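Local coordinates for choloylglycine hydrolase (Clostridium perfringens, PDB 2BJF), which hydrolyses the amide bond of glycine- and taurine-conjugated bile salts to release free bile acids, and can also act as a bile acid acyltransferase, at residues Q28-I33 / L55-I60; C39-N44 / D62-F67; P101-L106 / I131-N136. One frame throughout, in Å; residues are numbered along the deposited sequence.

Contact 1: residues Q28-I33 / L55-I60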
# COMPACT_ATOMS: atom_id res chain seq x y z
N GLN A 28 -21.67 30.21 2.18
CA GLN A 28 -21.71 30.13 0.73
C GLN A 28 -23.12 30.24 0.15
O GLN A 28 -24.10 29.82 0.76
CB GLN A 28 -21.03 28.85 0.22
CG GLN A 28 -21.61 27.54 0.74
CD GLN A 28 -20.85 26.99 1.94
OE1 GLN A 28 -20.53 27.71 2.88
NE2 GLN A 28 -20.56 25.69 1.90
N SER A 29 -23.18 30.82 -1.04
CA SER A 29 -24.36 30.80 -1.88
C SER A 29 -23.88 30.73 -3.32
O SER A 29 -22.69 30.93 -3.60
CB SER A 29 -25.21 32.06 -1.66
OG SER A 29 -24.51 33.23 -2.05
N ILE A 30 -24.79 30.42 -4.24
CA ILE A 30 -24.46 30.45 -5.66
C ILE A 30 -24.71 31.88 -6.14
O ILE A 30 -25.83 32.39 -6.05
CB ILE A 30 -25.27 29.41 -6.48
CG1 ILE A 30 -25.01 27.99 -5.96
CG2 ILE A 30 -24.88 29.48 -7.95
CD1 ILE A 30 -25.88 27.57 -4.78
N ILE A 31 -23.65 32.51 -6.62
CA ILE A 31 -23.66 33.94 -6.94
C ILE A 31 -23.62 34.18 -8.45
O ILE A 31 -22.75 33.65 -9.15
CB ILE A 31 -22.47 34.68 -6.27
CG1 ILE A 31 -22.50 34.49 -4.75
CG2 ILE A 31 -22.46 36.17 -6.63
CD1 ILE A 31 -21.23 34.94 -4.05
N PHE A 32 -24.57 34.98 -8.93
CA PHE A 32 -24.59 35.43 -10.32
C PHE A 32 -24.25 36.92 -10.38
O PHE A 32 -24.85 37.73 -9.68
CB PHE A 32 -25.97 35.18 -10.96
CG PHE A 32 -26.13 35.81 -12.32
CD1 PHE A 32 -25.61 35.19 -13.45
CD2 PHE A 32 -26.80 37.03 -12.46
CE1 PHE A 32 -25.76 35.77 -14.71
CE2 PHE A 32 -26.94 37.62 -13.72
CZ PHE A 32 -26.43 36.98 -14.85
N ILE A 33 -23.28 37.25 -11.23
CA ILE A 33 -22.91 38.65 -11.48
C ILE A 33 -23.08 38.95 -12.97
O ILE A 33 -22.47 38.28 -13.81
CB ILE A 33 -21.46 38.97 -11.05
CG1 ILE A 33 -21.19 38.47 -9.62
CG2 ILE A 33 -21.18 40.47 -11.16
CD1 ILE A 33 -19.73 38.57 -9.19
N LEU A 55 -21.11 33.06 -12.98
CA LEU A 55 -21.91 32.23 -12.08
C LEU A 55 -21.03 31.21 -11.36
O LEU A 55 -20.25 30.51 -12.00
CB LEU A 55 -23.03 31.52 -12.83
CG LEU A 55 -23.97 30.64 -11.99
CD1 LEU A 55 -24.88 31.49 -11.11
CD2 LEU A 55 -24.81 29.72 -12.88
N GLY A 56 -21.17 31.14 -10.04
CA GLY A 56 -20.43 30.15 -9.26
C GLY A 56 -20.70 30.18 -7.77
O GLY A 56 -21.47 31.01 -7.28
N MET A 57 -20.07 29.26 -7.04
CA MET A 57 -20.18 29.21 -5.59
C MET A 57 -19.21 30.20 -4.97
O MET A 57 -18.03 30.26 -5.34
CB MET A 57 -19.88 27.81 -5.06
CG MET A 57 -20.30 27.59 -3.61
SD MET A 57 -22.08 27.38 -3.40
CE MET A 57 -22.29 25.69 -3.98
N GLY A 58 -19.70 30.98 -4.01
CA GLY A 58 -18.86 31.92 -3.29
C GLY A 58 -19.57 32.51 -2.10
O GLY A 58 -20.58 31.98 -1.64
N THR A 59 -19.04 33.62 -1.60
CA THR A 59 -19.67 34.34 -0.50
C THR A 59 -19.46 35.85 -0.67
O THR A 59 -18.54 36.29 -1.36
CB THR A 59 -19.16 33.86 0.88
OG1 THR A 59 -19.95 34.47 1.92
CG2 THR A 59 -17.68 34.19 1.10
N ILE A 60 -20.36 36.62 -0.06
CA ILE A 60 -20.24 38.07 -0.07
C ILE A 60 -19.71 38.52 1.29
O ILE A 60 -20.43 38.52 2.29
CB ILE A 60 -21.58 38.76 -0.43
CG1 ILE A 60 -22.09 38.25 -1.79
CG2 ILE A 60 -21.41 40.28 -0.46
CD1 ILE A 60 -23.56 38.50 -2.05
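I31 reaches over G58, and I30 leans on M57 and L55, where strand 29-33 pairs antiparallel with strand 54-61 in a sheet of this Ntn-hydrolase fold. S29 with G58 and I31 with G56 are the hydrogen-bonded pairs, I30 with M57 and F32 with L55 the non-hydrogen-bonded ones. Of the four bonds, I31 N to G56 O is the shortest, 2.7 Å at 170°; G56 N to I31 O is the longest and most bent, at 157°. On the face of S29 and I31 the partners are glycines, and this hollow takes the isoleucine: with CG1 beside the backbone N (chi1 -57°) and the chain extended beyond it, CD1 of I31 packs over the bare G58 backbone, 3.5 Å from both C of G58 and N of T59. The same methyl goes on to meet CG1 of I60 at 4.1 Å. At this end of strand 54-61, T59, whose OG1 bonds to N27 O, has its side chain about 4 Å from the bound deoxycholate. I30, F32, L55 and M57 interlock on the other face, covered by Y289 and Y291 of strand 288-293. M57, bent at chi2 and chi3, folds its sulfur back over the first strand, SD being 3.9 Å from I30 CG1 and 3.6 Å from S29 O, with Q28 CB on its flank. L55 fills the notch between I30 and F32: its CD1 touches I30 CG2 at 3.7 Å, lies 3.9 Å from F32 CB, and sits near the F32 ring plane at the ring's edge.

Contact 2: residues C39-N44 / D62-F67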
# COMPACT_ATOMS: atom_id res chain seq x y z
N CYS A 39 -17.69 45.88 -8.93
CA CYS A 39 -17.47 45.33 -7.60
C CYS A 39 -16.43 46.18 -6.88
O CYS A 39 -15.29 46.31 -7.34
CB CYS A 39 -16.98 43.88 -7.69
SG CYS A 39 -18.06 42.76 -8.61
N VAL A 40 -16.83 46.77 -5.75
CA VAL A 40 -15.96 47.65 -4.98
C VAL A 40 -15.63 47.05 -3.61
O VAL A 40 -16.53 46.73 -2.83
CB VAL A 40 -16.57 49.07 -4.79
CG1 VAL A 40 -15.58 50.00 -4.10
CG2 VAL A 40 -17.00 49.65 -6.13
N ASN A 41 -14.34 46.89 -3.34
CA ASN A 41 -13.88 46.47 -2.02
C ASN A 41 -13.78 47.69 -1.11
O ASN A 41 -13.01 48.62 -1.39
CB ASN A 41 -12.54 45.74 -2.11
CG ASN A 41 -12.09 45.15 -0.77
OD1 ASN A 41 -11.78 45.88 0.17
ND2 ASN A 41 -12.05 43.83 -0.70
N LYS A 42 -14.56 47.69 -0.04
CA LYS A 42 -14.68 48.86 0.84
C LYS A 42 -13.43 49.14 1.68
O LYS A 42 -13.15 50.30 2.00
CB LYS A 42 -15.91 48.72 1.75
CG LYS A 42 -17.24 48.87 1.02
CD LYS A 42 -18.42 48.73 1.97
CE LYS A 42 -19.74 48.97 1.25
NZ LYS A 42 -19.92 50.39 0.85
N SER A 43 -12.69 48.09 2.03
CA SER A 43 -11.51 48.22 2.89
C SER A 43 -10.31 48.84 2.18
O SER A 43 -9.62 49.68 2.75
CB SER A 43 -11.13 46.87 3.51
OG SER A 43 -10.57 46.00 2.55
N ASN A 44 -10.06 48.42 0.94
CA ASN A 44 -8.89 48.89 0.18
C ASN A 44 -9.23 49.70 -1.08
O ASN A 44 -8.33 50.09 -1.83
CB ASN A 44 -7.95 47.72 -0.15
CG ASN A 44 -8.65 46.59 -0.91
OD1 ASN A 44 -9.49 46.82 -1.77
ND2 ASN A 44 -8.28 45.35 -0.58
N ASP A 62 -17.89 41.38 3.60
CA ASP A 62 -17.75 42.83 3.74
C ASP A 62 -18.28 43.56 2.50
O ASP A 62 -17.67 44.53 2.03
CB ASP A 62 -16.29 43.21 4.05
CG ASP A 62 -16.17 44.53 4.79
OD1 ASP A 62 -16.91 44.73 5.78
OD2 ASP A 62 -15.32 45.35 4.40
N ASP A 63 -19.40 43.07 1.97
CA ASP A 63 -20.07 43.60 0.77
C ASP A 63 -19.37 43.26 -0.56
O ASP A 63 -19.76 43.76 -1.62
CB ASP A 63 -20.33 45.12 0.89
CG ASP A 63 -21.66 45.54 0.28
OD1 ASP A 63 -22.22 44.80 -0.56
OD2 ASP A 63 -22.15 46.64 0.64
N TYR A 64 -18.35 42.41 -0.51
CA TYR A 64 -17.57 42.06 -1.71
C TYR A 64 -17.66 40.56 -2.05
O TYR A 64 -17.43 39.72 -1.18
CB TYR A 64 -16.11 42.48 -1.54
CG TYR A 64 -15.32 42.49 -2.84
CD1 TYR A 64 -15.40 43.58 -3.71
CD2 TYR A 64 -14.51 41.42 -3.19
CE1 TYR A 64 -14.69 43.59 -4.90
CE2 TYR A 64 -13.79 41.42 -4.39
CZ TYR A 64 -13.88 42.52 -5.24
OH TYR A 64 -13.18 42.53 -6.42
N PRO A 65 -17.97 40.24 -3.32
CA PRO A 65 -18.09 38.84 -3.73
C PRO A 65 -16.73 38.17 -3.96
O PRO A 65 -15.86 38.74 -4.63
CB PRO A 65 -18.87 38.92 -5.04
CG PRO A 65 -18.54 40.26 -5.60
CD PRO A 65 -18.25 41.17 -4.44
N THR A 66 -16.56 36.98 -3.39
CA THR A 66 -15.35 36.18 -3.59
C THR A 66 -15.74 34.72 -3.82
O THR A 66 -16.66 34.21 -3.17
CB THR A 66 -14.33 36.35 -2.42
OG1 THR A 66 -13.14 35.61 -2.70
CG2 THR A 66 -14.92 35.90 -1.08
N PHE A 67 -15.05 34.06 -4.75
CA PHE A 67 -15.50 32.77 -5.27
C PHE A 67 -14.64 31.57 -4.89
O PHE A 67 -13.43 31.68 -4.72
CB PHE A 67 -15.63 32.83 -6.79
CG PHE A 67 -16.81 33.63 -7.27
CD1 PHE A 67 -18.01 32.99 -7.59
CD2 PHE A 67 -16.72 35.01 -7.40
CE1 PHE A 67 -19.11 33.73 -8.02
CE2 PHE A 67 -17.82 35.75 -7.83
CZ PHE A 67 -19.01 35.11 -8.15
O HOH W 1 -19.26 44.99 -4.51
O HOH W 2 -15.68 45.20 0.50
O HOH W 3 -13.62 44.94 2.29
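With CG anti to the backbone N in both residues (chi1 -165° in Y64, -174° in N41), the two side chains cross at about a right angle, with amide and ring planes 54° apart. CB of N41 stands over one face of the Y64 ring, 4.3 Å from the centroid, a CH-pi contact. P65 CD lies against the opposite face. The backbone of the first segment passes the ring's rim, V40 O coming within 3.5 Å of Y64 CD1, while C39 CB packs obliquely against CE1. Beyond the ring, SG of C39 meets P65 CG at 3.9 Å. The phenol hydroxyl is held by N104, outside the contact. The contact sets strand 38-40 and the turn after it against the connection between strands 54-61 and 64-67, a two-residue beta hairpin whose D62-D63 turn has type I' geometry. No direct hydrogen bond joins the segments; water does the bridging. One molecule accepts from V40 N and donates to D63 O; a second, gripped more tightly, accepts from K42 N and donates to D62 O at 2.6 Å; a third accepts from S43 N and donates to D62 OD2 at 2.7 Å. N41 also shapes its own turn: OD1 accepts from N44 N at 3.2 Å and weakly from S43 N, an Asx motif, while ND2 bonds to I133 O. At the exposed rim the extended chain of K42, with chi2 and chi3 both near trans, carries CE to 3.4 Å from D63 OD2. The bend at chi4 sets only NZ, which stays 4.4 Å from D63 OD2, beyond salt-bridge range.

Contact 3: residues P101-L106 / I131-N136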
# COMPACT_ATOMS: atom_id res chain seq x y z
N PRO A 101 -4.89 40.43 -5.95
CA PRO A 101 -5.08 39.94 -4.58
C PRO A 101 -5.61 38.51 -4.58
O PRO A 101 -6.41 38.15 -5.45
CB PRO A 101 -6.13 40.90 -4.02
CG PRO A 101 -6.06 42.12 -4.88
CD PRO A 101 -5.74 41.59 -6.24
N VAL A 102 -5.16 37.71 -3.61
CA VAL A 102 -5.52 36.29 -3.53
C VAL A 102 -7.03 36.06 -3.60
O VAL A 102 -7.50 35.24 -4.39
CB VAL A 102 -4.95 35.62 -2.25
CG1 VAL A 102 -5.20 34.11 -2.28
CG2 VAL A 102 -3.46 35.89 -2.11
N TYR A 103 -7.78 36.81 -2.78
CA TYR A 103 -9.24 36.67 -2.70
C TYR A 103 -9.96 37.00 -4.02
O TYR A 103 -11.09 36.56 -4.23
CB TYR A 103 -9.80 37.56 -1.57
CG TYR A 103 -9.65 39.05 -1.82
CD1 TYR A 103 -10.58 39.75 -2.59
CD2 TYR A 103 -8.58 39.75 -1.28
CE1 TYR A 103 -10.44 41.11 -2.82
CE2 TYR A 103 -8.43 41.12 -1.50
CZ TYR A 103 -9.37 41.79 -2.27
OH TYR A 103 -9.23 43.14 -2.50
N ASN A 104 -9.29 37.76 -4.88
CA ASN A 104 -9.91 38.26 -6.11
C ASN A 104 -9.48 37.52 -7.38
O ASN A 104 -10.01 37.79 -8.47
CB ASN A 104 -9.66 39.77 -6.27
CG ASN A 104 -10.68 40.44 -7.18
OD1 ASN A 104 -11.88 40.23 -7.04
ND2 ASN A 104 -10.19 41.27 -8.10
N PHE A 105 -8.54 36.58 -7.26
CA PHE A 105 -7.98 35.91 -8.43
C PHE A 105 -9.03 35.20 -9.29
O PHE A 105 -9.04 35.35 -10.51
CB PHE A 105 -6.85 34.94 -8.06
CG PHE A 105 -6.19 34.30 -9.25
CD1 PHE A 105 -5.16 34.95 -9.92
CD2 PHE A 105 -6.60 33.05 -9.70
CE1 PHE A 105 -4.55 34.37 -11.03
CE2 PHE A 105 -5.99 32.45 -10.81
CZ PHE A 105 -4.97 33.12 -11.47
N LEU A 106 -9.89 34.41 -8.65
CA LEU A 106 -10.89 33.64 -9.37
C LEU A 106 -11.83 34.55 -10.17
O LEU A 106 -12.06 34.32 -11.36
CB LEU A 106 -11.68 32.74 -8.41
CG LEU A 106 -12.25 31.44 -8.99
CD1 LEU A 106 -12.44 30.41 -7.90
CD2 LEU A 106 -13.55 31.67 -9.75
N ILE A 131 -3.05 40.57 -0.15
CA ILE A 131 -3.82 41.70 0.36
C ILE A 131 -5.09 41.17 1.02
O ILE A 131 -5.84 40.42 0.39
CB ILE A 131 -4.19 42.71 -0.77
CG1 ILE A 131 -2.94 43.27 -1.46
CG2 ILE A 131 -5.09 43.84 -0.25
CD1 ILE A 131 -1.97 44.03 -0.56
N PRO A 132 -5.33 41.53 2.30
CA PRO A 132 -6.55 41.09 2.98
C PRO A 132 -7.82 41.64 2.33
O PRO A 132 -7.84 42.79 1.89
CB PRO A 132 -6.38 41.64 4.40
CG PRO A 132 -5.41 42.75 4.27
CD PRO A 132 -4.47 42.35 3.17
N ILE A 133 -8.86 40.82 2.29
CA ILE A 133 -10.17 41.22 1.76
C ILE A 133 -10.80 42.29 2.66
O ILE A 133 -11.51 43.18 2.19
CB ILE A 133 -11.12 39.99 1.59
CG1 ILE A 133 -12.37 40.38 0.78
CG2 ILE A 133 -11.47 39.36 2.94
CD1 ILE A 133 -13.18 39.19 0.27
N SER A 134 -10.52 42.19 3.96
CA SER A 134 -10.97 43.12 4.98
C SER A 134 -10.08 42.96 6.20
O SER A 134 -9.55 41.87 6.44
CB SER A 134 -12.43 42.85 5.35
OG SER A 134 -12.96 43.88 6.16
N GLU A 135 -9.89 44.05 6.94
CA GLU A 135 -9.05 44.09 8.14
C GLU A 135 -7.61 43.65 7.86
O GLU A 135 -6.97 44.18 6.94
CB GLU A 135 -9.67 43.28 9.28
CG GLU A 135 -11.10 43.66 9.61
CD GLU A 135 -11.55 43.15 10.97
OE1 GLU A 135 -10.69 42.94 11.85
OE2 GLU A 135 -12.77 42.97 11.16
N ASN A 136 -7.11 42.70 8.64
CA ASN A 136 -5.77 42.14 8.43
C ASN A 136 -5.84 40.62 8.24
O ASN A 136 -4.84 39.91 8.40
CB ASN A 136 -4.84 42.50 9.60
CG ASN A 136 -5.25 41.84 10.91
OD1 ASN A 136 -6.41 41.46 11.11
ND2 ASN A 136 -4.29 41.69 11.82
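Y103 lays one face of its ring against I133, and this packing carries the contact between 101-106 and 131-136. CA of I133 sits over the face, 4.0 Å from the ring centroid and 23° off the normal, in a CH-pi contact displaced toward the CD2-CE2 side. The I133 side chain continues across the same ring: its CB is 3.8 Å from Y103 CG, and CG1 and CD1 of I133 both lie 3.9 Å from CD1 of Y103. What puts the ring there is a chi1 of 66° in Y103, with CG between its backbone N and carbonyl carbon. P101 and I131 add a smaller aliphatic touch, CB to CB at 4.2 Å, beside the ring.

Polar contacts meet the ring at its rim. O of I131 lies in the ring plane at the edge, 3.3 Å from Y103 CD2 and equally near CE2, so it faces the slightly positive ring hydrogens; the same oxygen accepts from N139 ND2. The Y103 hydroxyl is bonded to N44 ND2. Within the first segment, N104 N bonds to P101 O at 3.0 Å, in the turn leading from strand 98-101 into helix 105-112.

No hydrogen bond joins the two segments directly. I133 belongs to the deoxycholate pocket, and its side chain is about 4 Å from the bound product. With Y103 behind it and I133 O bonded to S43, the loop's position at the steroid rests on ring packing within the contact and on polar ties made to other segments.

In the fold
From the N terminus, strand 29-33 leads on to strand 38-40 and its turn; the chain then returns through 54-61, closing contact 1, and doubles back into 64-67, closing contact 2. The segments of these two alternate, so the contacts cross, and T59 N to T66 O (2.9 Å, a probable hydrogen bond) joins them within one sheet. Contact 3 follows in series: the chain leaves 101-106, passes two helices and strand 126-129, and comes back at 131-136. Contacts 2 and 3 touch: a probable hydrogen bond from T66 OG1 to Y103 O ties strand 64-67 to the turn before helix 105-112, which in turn packs on the pocket loop. Contacts 1 and 3 do not touch.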